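Local coordinates for protein 2-amino-4-hydroxy-6-hydroxymethyldihydropteridine pyrophosphokinase (Haemophilus influenzae, PDB 1CBK) that probably catalyses the transfer of pyrophosphate from ATP to 6-hydroxymethyl-7,8-dihydropterin, a step on the pathway to folate, at residues 31-42 / 54-65; 95-103 / 111-119. All coordinates share one frame; numbering follows the deposited sequence.

Contact 1 of 2, residues 31-42 / 54-65; sequences NTHLVTTSSFYK and YVNAVAKIETEL. With ROI (7,8-dihydro-7,7-dimethyl-6-hydroxypterin), chain D.
Strand 32-37 pairs antiparallel with strand 54-63, at 148° between their local directions, and after a loop at 38-40 a second short ladder, Tyr-41/Asn-56 and Lys-42/Val-55, resumes the pairing one residue out of step. The first ladder is interrupted by a classic beta bulge: Val-35 and Thr-36 both face Lys-60, whose carbonyl accepts a firm bond from Val-35 N and a weak one from Thr-36 N. At the loop, Ser-38 N still bonds to Val-58 O, but the acceptor for Val-58 N is the Ser-38 side chain. Its OG is placed between the backbone N and the carbonyl carbon (chi1 66°), where it receives the Val-58 N-H at 3.0 Å and donates onward to Ser-39 O. At the far end the hydroxyls Thr-32 OG1 and Thr-63 OG1 lie side by side, 2.9 Å apart, and Thr-63 OG1 also accepts from Leu-65 N in an ST turn.

This hairpin belongs to the central antiparallel sheet of the HPPK alpha/beta fold. On the side facing helix 15-27, Leu-34 CD1 rests on Ala-59 CB (3.8 Å), and the Phe-40 ring passes Ala-57 obliquely, CD1 to CB 3.8 Å. On the other side Val-35 CG2 presses on Glu-62 CG at 3.5 Å, while helix 122-131 packs against Ser-38, Asn-56 and Val-58.

The 54-56 end builds the pterin site. The Asn-56 amide reads the pterin with two nearly straight bonds: ROI N3 donates to OD1 (3.0 Å) and ND2 donates to O4 (2.8 Å). Ser-43 OG and Leu-8 O bond the same amide from outside and would fix its rotation. One face of the Tyr-54 ring is covered by the heterocycle, with ROI C8A 3.5 Å above its centre; its OH bonds to Gln-51 and Arg-92.

Contact 2 of 2, residues 95-103 / 111-119; sequences DLDILLYGN and LTIPHYDMH
The His-119 ring meets Leu-99 through a water: NE2 is 3.0 Å from the water, which donates to Leu-99 O at 3.0 Å and accepts from His-115 N at 2.8 Å, while His-115 O and Tyr-116 CA lie over one face of the ring near its rim. The neighbouring aromatic rings are flanked from within their own segment. Pro-114 CB sits above one face of Tyr-116, and Asp-117 N approaches the edge of His-115 in the ring plane, making a weak bond to ND1. In the crystal both of these rings also meet Trp-89 of the second subunit edge-to-face.

The direct contact is hydrophobic. Ile-113 extends toward strand 95-101: CD1 rests on Ile-98 CG2 at 3.6 Å, and CG1 stands beside the backbone N (chi1 -55°), which puts CG2 anti to that N and 3.7 Å from Leu-99 O. Further along, the CD2 methyl of Leu-111 meets Ile-98 CD1 at 3.9 Å, where helix 67-80 packs on both residues. Strand 95-101 is an edge strand of the central HPPK sheet. It bonds to strand 2-10 and carries a classic beta bulge, since Leu-99 and Leu-100 both face Tyr-5. The water therefore sits beside this bulge and joins it to the 115-119 turn, in which Met-118 N bonds to His-115 O. The peptide bond between Ile-113 and Pro-114 is cis.

The Met-118 chain bends at its last torsion (chi3 76°), placing CE 4.1 Å from Leu-99 CD2 and 4.0 Å from Asp-97 OD2; it crosses both side chains at about a right angle. Val-124 of helix 122-131 packs on Leu-99 and Met-118. Asp-95, which touches the bound pterin analogue, forms salt bridges with Arg-83 and Arg-92.

Overall arrangement
After strand 2-10 and helix 15-27, the chain enters strand 32-43. Contact 1 closes the loop of residues 43-53, which carries pterin-pocket residues including Ser-43, Lys-44 and Leu-46. The chain then runs through helix 67-80 into strand 95-101, and contact 2 closes the shorter excursion 104-110, which includes strand 106-107. The two contacts follow in series and neither crosses the other. Their centres lie about 13 Å apart, and both reach the central sheet, where strand 2-10 stands between strands 54-63 and 95-101. They meet directly as well: Tyr-101 OH probably hydrogen-bonds to Leu-65 O, and Val-58 packs on Leu-99. Helix 122-131 packs against both contacts.

Contact 1 of 2, residues 31-42 / 54-65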
loop_
_atom_site.group_PDB
_atom_site.type_symbol
_atom_site.label_atom_id
_atom_site.label_comp_id
_atom_site.label_asym_id
_atom_site.label_seq_id
_atom_site.Cartn_x
_atom_site.Cartn_y
_atom_site.Cartn_z
ATOM N N ASN A 31 -23.612 -15.486 -14.106
ATOM C CA ASN A 31 -23.016 -14.621 -15.119
ATOM C C ASN A 31 -21.539 -14.386 -14.935
ATOM O O ASN A 31 -21.027 -13.339 -15.341
ATOM C CB ASN A 31 -23.764 -13.281 -15.148
ATOM C CG ASN A 31 -25.195 -13.430 -15.613
ATOM O OD1 ASN A 31 -25.484 -14.233 -16.497
ATOM N ND2 ASN A 31 -26.103 -12.682 -15.004
ATOM N N THR A 32 -20.849 -15.403 -14.428
ATOM C CA THR A 32 -19.424 -15.312 -14.157
ATOM C C THR A 32 -18.811 -16.663 -14.468
ATOM O O THR A 32 -19.435 -17.698 -14.256
ATOM C CB THR A 32 -19.196 -14.944 -12.682
ATOM O OG1 THR A 32 -19.967 -13.776 -12.359
ATOM C CG2 THR A 32 -17.711 -14.696 -12.384
ATOM N N HIS A 33 -17.625 -16.636 -15.063
ATOM C CA HIS A 33 -16.890 -17.841 -15.419
ATOM C C HIS A 33 -15.473 -17.686 -14.873
ATOM O O HIS A 33 -14.824 -16.680 -15.157
ATOM C CB HIS A 33 -16.821 -18.000 -16.949
ATOM C CG HIS A 33 -15.916 -19.109 -17.400
ATOM N ND1 HIS A 33 -16.040 -20.406 -16.936
ATOM C CD2 HIS A 33 -14.830 -19.105 -18.210
ATOM C CE1 HIS A 33 -15.069 -21.149 -17.433
ATOM N NE2 HIS A 33 -14.316 -20.384 -18.207
ATOM N N LEU A 34 -15.032 -18.643 -14.063
ATOM C CA LEU A 34 -13.676 -18.637 -13.517
ATOM C C LEU A 34 -12.784 -19.174 -14.616
ATOM O O LEU A 34 -12.886 -20.346 -14.984
ATOM C CB LEU A 34 -13.576 -19.543 -12.274
ATOM C CG LEU A 34 -12.195 -19.766 -11.625
ATOM C CD1 LEU A 34 -11.659 -18.415 -11.168
ATOM C CD2 LEU A 34 -12.314 -20.711 -10.416
ATOM N N VAL A 35 -11.915 -18.323 -15.157
ATOM C CA VAL A 35 -11.046 -18.750 -16.249
ATOM C C VAL A 35 -9.818 -19.533 -15.823
ATOM O O VAL A 35 -9.518 -20.581 -16.384
ATOM C CB VAL A 35 -10.616 -17.558 -17.128
ATOM C CG1 VAL A 35 -9.746 -18.043 -18.275
ATOM C CG2 VAL A 35 -11.826 -16.845 -17.649
ATOM N N THR A 36 -9.068 -18.995 -14.872
ATOM C CA THR A 36 -7.863 -19.662 -14.412
ATOM C C THR A 36 -7.514 -19.050 -13.060
ATOM O O THR A 36 -8.026 -17.986 -12.710
ATOM C CB THR A 36 -6.694 -19.473 -15.451
ATOM O OG1 THR A 36 -5.580 -20.305 -15.098
ATOM C CG2 THR A 36 -6.242 -18.029 -15.513
ATOM N N THR A 37 -6.673 -19.754 -12.306
ATOM C CA THR A 37 -6.216 -19.344 -10.991
ATOM C C THR A 37 -4.710 -19.614 -10.962
ATOM O O THR A 37 -4.243 -20.629 -11.486
ATOM C CB THR A 37 -6.890 -20.185 -9.866
ATOM O OG1 THR A 37 -8.315 -20.119 -10.010
ATOM C CG2 THR A 37 -6.488 -19.658 -8.474
ATOM N N SER A 38 -3.960 -18.689 -10.384
ATOM C CA SER A 38 -2.527 -18.836 -10.262
ATOM C C SER A 38 -2.248 -19.957 -9.246
ATOM O O SER A 38 -3.183 -20.525 -8.671
ATOM C CB SER A 38 -1.958 -17.546 -9.678
ATOM O OG SER A 38 -2.433 -17.372 -8.340
ATOM N N SER A 39 -0.962 -20.261 -9.058
ATOM C CA SER A 39 -0.515 -21.226 -8.049
ATOM C C SER A 39 -0.792 -20.552 -6.694
ATOM O O SER A 39 -1.070 -19.342 -6.641
ATOM C CB SER A 39 0.996 -21.437 -8.170
ATOM O OG SER A 39 1.355 -22.025 -9.409
ATOM N N PHE A 40 -0.742 -21.327 -5.609
ATOM C CA PHE A 40 -0.954 -20.806 -4.259
ATOM C C PHE A 40 0.462 -20.522 -3.729
ATOM O O PHE A 40 1.361 -21.376 -3.844
ATOM C CB PHE A 40 -1.646 -21.847 -3.375
ATOM C CG PHE A 40 -3.137 -21.982 -3.603
ATOM C CD1 PHE A 40 -3.753 -21.468 -4.743
ATOM C CD2 PHE A 40 -3.930 -22.657 -2.668
ATOM C CE1 PHE A 40 -5.135 -21.629 -4.958
ATOM C CE2 PHE A 40 -5.314 -22.832 -2.870
ATOM C CZ PHE A 40 -5.915 -22.317 -4.015
ATOM N N TYR A 41 0.659 -19.340 -3.145
ATOM C CA TYR A 41 1.976 -18.937 -2.654
ATOM C C TYR A 41 1.905 -18.675 -1.174
ATOM O O TYR A 41 1.024 -17.936 -0.762
ATOM C CB TYR A 41 2.433 -17.624 -3.322
ATOM C CG TYR A 41 2.701 -17.735 -4.805
ATOM C CD1 TYR A 41 1.650 -17.706 -5.727
ATOM C CD2 TYR A 41 3.996 -17.932 -5.274
ATOM C CE1 TYR A 41 1.881 -17.881 -7.087
ATOM C CE2 TYR A 41 4.242 -18.108 -6.635
ATOM C CZ TYR A 41 3.185 -18.086 -7.526
ATOM O OH TYR A 41 3.414 -18.308 -8.861
ATOM N N LYS A 42 2.836 -19.267 -0.412
ATOM C CA LYS A 42 2.926 -19.064 1.040
ATOM C C LYS A 42 3.888 -17.875 1.178
ATOM O O LYS A 42 5.050 -17.949 0.759
ATOM C CB LYS A 42 3.483 -20.309 1.733
ATOM C CG LYS A 42 3.518 -20.219 3.276
ATOM C CD LYS A 42 3.745 -21.605 3.867
ATOM C CE LYS A 42 3.611 -21.636 5.383
ATOM N NZ LYS A 42 4.895 -21.344 6.092
ATOM N N TYR A 54 0.862 -16.206 5.184
ATOM C CA TYR A 54 -0.357 -16.231 4.390
ATOM C C TYR A 54 -0.258 -17.149 3.209
ATOM O O TYR A 54 0.849 -17.529 2.809
ATOM C CB TYR A 54 -0.645 -14.832 3.849
ATOM C CG TYR A 54 -1.257 -13.899 4.855
ATOM C CD1 TYR A 54 -0.482 -13.312 5.871
ATOM C CD2 TYR A 54 -2.610 -13.599 4.795
ATOM C CE1 TYR A 54 -1.075 -12.432 6.803
ATOM C CE2 TYR A 54 -3.204 -12.732 5.715
ATOM C CZ TYR A 54 -2.441 -12.154 6.705
ATOM O OH TYR A 54 -3.068 -11.314 7.574
ATOM N N VAL A 55 -1.418 -17.558 2.690
ATOM C CA VAL A 55 -1.486 -18.344 1.450
ATOM C C VAL A 55 -2.244 -17.363 0.516
ATOM O O VAL A 55 -3.307 -16.828 0.891
ATOM C CB VAL A 55 -2.199 -19.711 1.592
ATOM C CG1 VAL A 55 -2.226 -20.433 0.228
ATOM C CG2 VAL A 55 -1.441 -20.590 2.581
ATOM N N ASN A 56 -1.624 -17.057 -0.627
ATOM C CA ASN A 56 -2.145 -16.100 -1.592
ATOM C C ASN A 56 -2.309 -16.632 -3.006
ATOM O O ASN A 56 -1.587 -17.521 -3.429
ATOM C CB ASN A 56 -1.211 -14.877 -1.671
ATOM C CG ASN A 56 -1.317 -13.976 -0.456
ATOM O OD1 ASN A 56 -0.430 -13.956 0.390
ATOM N ND2 ASN A 56 -2.377 -13.195 -0.389
ATOM N N ALA A 57 -3.253 -16.053 -3.740
ATOM C CA ALA A 57 -3.492 -16.438 -5.120
ATOM C C ALA A 57 -4.241 -15.299 -5.787
ATOM O O ALA A 57 -4.666 -14.338 -5.126
ATOM C CB ALA A 57 -4.312 -17.750 -5.213
ATOM N N VAL A 58 -4.344 -15.393 -7.109
ATOM C CA VAL A 58 -5.058 -14.409 -7.932
ATOM C C VAL A 58 -5.853 -15.248 -8.922
ATOM O O VAL A 58 -5.309 -16.187 -9.519
ATOM C CB VAL A 58 -4.089 -13.438 -8.732
ATOM C CG1 VAL A 58 -4.910 -12.501 -9.647
ATOM C CG2 VAL A 58 -3.262 -12.562 -7.765
ATOM N N ALA A 59 -7.133 -14.927 -9.060
ATOM C CA ALA A 59 -8.026 -15.625 -9.983
ATOM C C ALA A 59 -8.470 -14.692 -11.114
ATOM O O ALA A 59 -8.650 -13.481 -10.909
ATOM C CB ALA A 59 -9.257 -16.151 -9.221
ATOM N N LYS A 60 -8.642 -15.254 -12.302
ATOM C CA LYS A 60 -9.082 -14.489 -13.461
ATOM C C LYS A 60 -10.492 -14.921 -13.784
ATOM O O LYS A 60 -10.762 -16.131 -13.895
ATOM C CB LYS A 60 -8.173 -14.788 -14.657
ATOM C CG LYS A 60 -8.571 -14.106 -15.976
ATOM C CD LYS A 60 -7.648 -14.574 -17.128
ATOM C CE LYS A 60 -8.062 -13.967 -18.446
ATOM N NZ LYS A 60 -7.115 -14.329 -19.551
ATOM N N ILE A 61 -11.406 -13.960 -13.902
ATOM C CA ILE A 61 -12.798 -14.284 -14.230
ATOM C C ILE A 61 -13.306 -13.439 -15.402
ATOM O O ILE A 61 -12.728 -12.402 -15.708
ATOM C CB ILE A 61 -13.793 -14.047 -13.038
ATOM C CG1 ILE A 61 -13.794 -12.576 -12.609
ATOM C CG2 ILE A 61 -13.520 -15.013 -11.862
ATOM C CD1 ILE A 61 -14.930 -12.234 -11.649
ATOM N N GLU A 62 -14.389 -13.906 -16.042
ATOM C CA GLU A 62 -15.065 -13.217 -17.149
ATOM C C GLU A 62 -16.445 -13.084 -16.566
ATOM O O GLU A 62 -17.064 -14.089 -16.203
ATOM C CB GLU A 62 -15.089 -14.086 -18.402
ATOM C CG GLU A 62 -13.688 -14.252 -19.017
ATOM C CD GLU A 62 -13.594 -15.247 -20.198
ATOM O OE1 GLU A 62 -14.573 -15.985 -20.492
ATOM O OE2 GLU A 62 -12.507 -15.280 -20.828
ATOM N N THR A 63 -16.901 -11.855 -16.371
ATOM C CA THR A 63 -18.191 -11.639 -15.764
ATOM C C THR A 63 -19.013 -10.551 -16.436
ATOM O O THR A 63 -18.480 -9.663 -17.131
ATOM C CB THR A 63 -18.011 -11.294 -14.248
ATOM O OG1 THR A 63 -19.281 -11.266 -13.589
ATOM C CG2 THR A 63 -17.356 -9.940 -14.066
ATOM N N GLU A 64 -20.321 -10.626 -16.213
ATOM C CA GLU A 64 -21.252 -9.638 -16.728
ATOM C C GLU A 64 -21.816 -8.870 -15.543
ATOM O O GLU A 64 -22.654 -7.983 -15.719
ATOM C CB GLU A 64 -22.347 -10.288 -17.570
ATOM C CG GLU A 64 -21.756 -10.978 -18.814
ATOM C CD GLU A 64 -22.799 -11.387 -19.850
ATOM O OE1 GLU A 64 -24.014 -11.245 -19.583
ATOM O OE2 GLU A 64 -22.399 -11.844 -20.941
ATOM N N LEU A 65 -21.338 -9.199 -14.336
ATOM C CA LEU A 65 -21.766 -8.489 -13.131
ATOM C C LEU A 65 -21.107 -7.104 -13.150
ATOM O O LEU A 65 -19.962 -6.966 -13.605
ATOM C CB LEU A 65 -21.330 -9.239 -11.841
ATOM C CG LEU A 65 -21.878 -10.647 -11.520
ATOM C CD1 LEU A 65 -21.243 -11.218 -10.242
ATOM C CD2 LEU A 65 -23.386 -10.613 -11.376
HETATM N N1 ROI D . 0.266 -10.453 4.208
HETATM C C2 ROI D . 0.384 -11.426 3.239
HETATM N N2 ROI D . 1.597 -12.020 3.087
HETATM N N3 ROI D . -0.646 -11.806 2.446
HETATM C C4 ROI D . -1.869 -11.239 2.542
HETATM O O4 ROI D . -2.831 -11.608 1.849
HETATM C C4A ROI D . -2.056 -10.183 3.493
HETATM N N5 ROI D . -3.211 -9.596 3.604
HETATM C C6 ROI D . -3.470 -8.577 4.498
HETATM C C7 ROI D . -2.288 -7.971 5.301
HETATM C C16 ROI D . -1.783 -6.635 4.630
HETATM C C15 ROI D . -2.674 -7.765 6.772
HETATM N N8 ROI D . -1.074 -8.844 5.279
HETATM C C8A ROI D . -0.897 -9.838 4.333
HETATM O O9 ROI D . -4.686 -8.207 4.571
#

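Contact 2 of 2, residues 95-103 / 111-119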
loop_
_atom_site.group_PDB
_atom_site.type_symbol
_atom_site.label_atom_id
_atom_site.label_comp_id
_atom_site.label_asym_id
_atom_site.label_seq_id
_atom_site.Cartn_x
_atom_site.Cartn_y
_atom_site.Cartn_z
ATOM N N ASP A 95 -9.762 -12.981 2.601
ATOM C CA ASP A 95 -9.940 -11.645 2.034
ATOM C C ASP A 95 -10.011 -11.846 0.514
ATOM O O ASP A 95 -9.163 -12.532 -0.044
ATOM C CB ASP A 95 -8.745 -10.717 2.339
ATOM C CG ASP A 95 -9.003 -9.772 3.495
ATOM O OD1 ASP A 95 -10.088 -9.820 4.091
ATOM O OD2 ASP A 95 -8.105 -8.972 3.815
ATOM N N LEU A 96 -11.056 -11.304 -0.110
ATOM C CA LEU A 96 -11.260 -11.351 -1.564
ATOM C C LEU A 96 -11.210 -9.887 -1.982
ATOM O O LEU A 96 -11.931 -9.074 -1.417
ATOM C CB LEU A 96 -12.637 -11.937 -1.916
ATOM C CG LEU A 96 -12.849 -13.388 -1.469
ATOM C CD1 LEU A 96 -14.213 -13.886 -1.943
ATOM C CD2 LEU A 96 -11.727 -14.259 -2.024
ATOM N N ASP A 97 -10.356 -9.540 -2.941
ATOM C CA ASP A 97 -10.229 -8.141 -3.378
ATOM C C ASP A 97 -10.254 -8.006 -4.916
ATOM O O ASP A 97 -9.564 -8.744 -5.604
ATOM C CB ASP A 97 -8.897 -7.544 -2.883
ATOM C CG ASP A 97 -8.865 -7.322 -1.381
ATOM O OD1 ASP A 97 -9.752 -6.611 -0.860
ATOM O OD2 ASP A 97 -7.938 -7.841 -0.723
ATOM N N ILE A 98 -11.056 -7.085 -5.438
ATOM C CA ILE A 98 -11.098 -6.872 -6.885
ATOM C C ILE A 98 -9.865 -6.024 -7.246
ATOM O O ILE A 98 -9.737 -4.883 -6.817
ATOM C CB ILE A 98 -12.365 -6.105 -7.339
ATOM C CG1 ILE A 98 -13.640 -6.839 -6.917
ATOM C CG2 ILE A 98 -12.337 -5.967 -8.866
ATOM C CD1 ILE A 98 -14.892 -5.961 -6.903
ATOM N N LEU A 99 -8.921 -6.621 -7.958
ATOM C CA LEU A 99 -7.706 -5.919 -8.354
ATOM C C LEU A 99 -7.960 -5.091 -9.603
ATOM O O LEU A 99 -7.578 -3.926 -9.676
ATOM C CB LEU A 99 -6.593 -6.905 -8.679
ATOM C CG LEU A 99 -5.991 -7.823 -7.625
ATOM C CD1 LEU A 99 -4.969 -8.756 -8.311
ATOM C CD2 LEU A 99 -5.297 -6.978 -6.541
ATOM N N LEU A 100 -8.615 -5.713 -10.576
ATOM C CA LEU A 100 -8.883 -5.090 -11.875
ATOM C C LEU A 100 -10.252 -5.492 -12.385
ATOM O O LEU A 100 -10.692 -6.627 -12.179
ATOM C CB LEU A 100 -7.831 -5.557 -12.891
ATOM C CG LEU A 100 -6.373 -5.237 -12.527
ATOM C CD1 LEU A 100 -5.427 -6.065 -13.391
ATOM C CD2 LEU A 100 -6.093 -3.720 -12.642
ATOM N N TYR A 101 -10.910 -4.551 -13.053
ATOM C CA TYR A 101 -12.229 -4.762 -13.628
ATOM C C TYR A 101 -12.096 -4.204 -15.035
ATOM O O TYR A 101 -12.314 -3.008 -15.271
ATOM C CB TYR A 101 -13.303 -3.996 -12.843
ATOM C CG TYR A 101 -14.717 -4.270 -13.334
ATOM C CD1 TYR A 101 -15.460 -5.330 -12.815
ATOM C CD2 TYR A 101 -15.294 -3.484 -14.339
ATOM C CE1 TYR A 101 -16.754 -5.612 -13.288
ATOM C CE2 TYR A 101 -16.576 -3.756 -14.817
ATOM C CZ TYR A 101 -17.297 -4.817 -14.291
ATOM O OH TYR A 101 -18.541 -5.101 -14.791
ATOM N N GLY A 102 -11.711 -5.078 -15.958
ATOM C CA GLY A 102 -11.490 -4.672 -17.333
ATOM C C GLY A 102 -10.350 -3.674 -17.245
ATOM O O GLY A 102 -9.402 -3.840 -16.471
ATOM N N ASN A 103 -10.508 -2.583 -17.966
ATOM C CA ASN A 103 -9.532 -1.522 -17.984
ATOM C C ASN A 103 -10.123 -0.339 -17.289
ATOM O O ASN A 103 -9.650 0.775 -17.459
ATOM C CB ASN A 103 -9.253 -1.119 -19.417
ATOM C CG ASN A 103 -7.911 -1.558 -19.865
ATOM O OD1 ASN A 103 -6.882 -1.124 -19.311
ATOM N ND2 ASN A 103 -7.884 -2.444 -20.865
ATOM N N LEU A 111 -15.628 1.255 -3.845
ATOM C CA LEU A 111 -14.552 0.661 -4.646
ATOM C C LEU A 111 -13.336 1.542 -4.890
ATOM O O LEU A 111 -13.459 2.741 -5.041
ATOM C CB LEU A 111 -15.099 0.216 -6.002
ATOM C CG LEU A 111 -16.070 -0.965 -6.008
ATOM C CD1 LEU A 111 -16.712 -1.055 -7.354
ATOM C CD2 LEU A 111 -15.324 -2.247 -5.660
ATOM N N THR A 112 -12.186 0.889 -5.022
ATOM C CA THR A 112 -10.897 1.520 -5.283
ATOM C C THR A 112 -10.256 0.566 -6.290
ATOM O O THR A 112 -9.556 -0.375 -5.904
ATOM C CB THR A 112 -10.001 1.527 -4.002
ATOM O OG1 THR A 112 -10.713 2.115 -2.903
ATOM C CG2 THR A 112 -8.702 2.298 -4.237
ATOM N N ILE A 113 -10.538 0.783 -7.571
ATOM C CA ILE A 113 -10.013 -0.053 -8.648
ATOM C C ILE A 113 -9.337 0.821 -9.714
ATOM O O ILE A 113 -9.957 1.716 -10.278
ATOM C CB ILE A 113 -11.139 -0.880 -9.340
ATOM C CG1 ILE A 113 -11.922 -1.714 -8.311
ATOM C CG2 ILE A 113 -10.534 -1.779 -10.416
ATOM C CD1 ILE A 113 -13.098 -2.472 -8.898
ATOM N N PRO A 114 -8.018 0.688 -9.884
ATOM C CA PRO A 114 -7.062 -0.179 -9.177
ATOM C C PRO A 114 -6.771 0.339 -7.753
ATOM O O PRO A 114 -7.135 1.458 -7.402
ATOM C CB PRO A 114 -5.787 -0.031 -10.019
ATOM C CG PRO A 114 -6.289 0.363 -11.368
ATOM C CD PRO A 114 -7.405 1.292 -11.079
ATOM N N HIS A 115 -6.182 -0.511 -6.918
ATOM C CA HIS A 115 -5.756 -0.085 -5.580
ATOM C C HIS A 115 -4.244 -0.260 -5.728
ATOM O O HIS A 115 -3.715 -1.383 -5.705
ATOM C CB HIS A 115 -6.313 -0.964 -4.464
ATOM C CG HIS A 115 -5.975 -0.465 -3.091
ATOM N ND1 HIS A 115 -4.681 -0.175 -2.701
ATOM C CD2 HIS A 115 -6.760 -0.181 -2.023
ATOM C CE1 HIS A 115 -4.687 0.268 -1.457
ATOM N NE2 HIS A 115 -5.934 0.272 -1.022
ATOM N N TYR A 116 -3.570 0.861 -5.971
ATOM C CA TYR A 116 -2.146 0.855 -6.254
ATOM C C TYR A 116 -1.196 0.310 -5.246
ATOM O O TYR A 116 -0.151 -0.182 -5.628
ATOM C CB TYR A 116 -1.703 2.214 -6.803
ATOM C CG TYR A 116 -2.498 2.607 -8.045
ATOM C CD1 TYR A 116 -2.093 2.210 -9.321
ATOM C CD2 TYR A 116 -3.658 3.380 -7.938
ATOM C CE1 TYR A 116 -2.834 2.587 -10.465
ATOM C CE2 TYR A 116 -4.401 3.770 -9.086
ATOM C CZ TYR A 116 -3.979 3.375 -10.333
ATOM O OH TYR A 116 -4.669 3.806 -11.450
ATOM N N ASP A 117 -1.564 0.328 -3.970
ATOM C CA ASP A 117 -0.679 -0.240 -2.943
ATOM C C ASP A 117 -0.507 -1.736 -3.162
ATOM O O ASP A 117 0.534 -2.304 -2.812
ATOM C CB ASP A 117 -1.219 -0.006 -1.531
ATOM C CG ASP A 117 -0.947 1.385 -1.036
ATOM O OD1 ASP A 117 0.166 1.911 -1.297
ATOM O OD2 ASP A 117 -1.843 1.932 -0.362
ATOM N N MET A 118 -1.498 -2.353 -3.802
ATOM C CA MET A 118 -1.464 -3.778 -4.063
ATOM C C MET A 118 -0.481 -4.154 -5.159
ATOM O O MET A 118 0.058 -5.259 -5.161
ATOM C CB MET A 118 -2.875 -4.319 -4.271
ATOM C CG MET A 118 -3.689 -4.128 -2.984
ATOM S SD MET A 118 -5.206 -5.046 -2.841
ATOM C CE MET A 118 -4.581 -6.592 -2.498
ATOM N N HIS A 119 -0.097 -3.166 -5.961
ATOM C CA HIS A 119 0.891 -3.410 -7.008
ATOM C C HIS A 119 2.299 -3.428 -6.416
ATOM O O HIS A 119 3.254 -3.810 -7.098
ATOM C CB HIS A 119 0.763 -2.376 -8.115
ATOM C CG HIS A 119 -0.615 -2.296 -8.702
ATOM N ND1 HIS A 119 -0.990 -1.303 -9.581
ATOM C CD2 HIS A 119 -1.707 -3.090 -8.535
ATOM C CE1 HIS A 119 -2.251 -1.486 -9.934
ATOM N NE2 HIS A 119 -2.710 -2.561 -9.311
HETATM O O HOH W 1 -5.355 -2.984 -7.858
#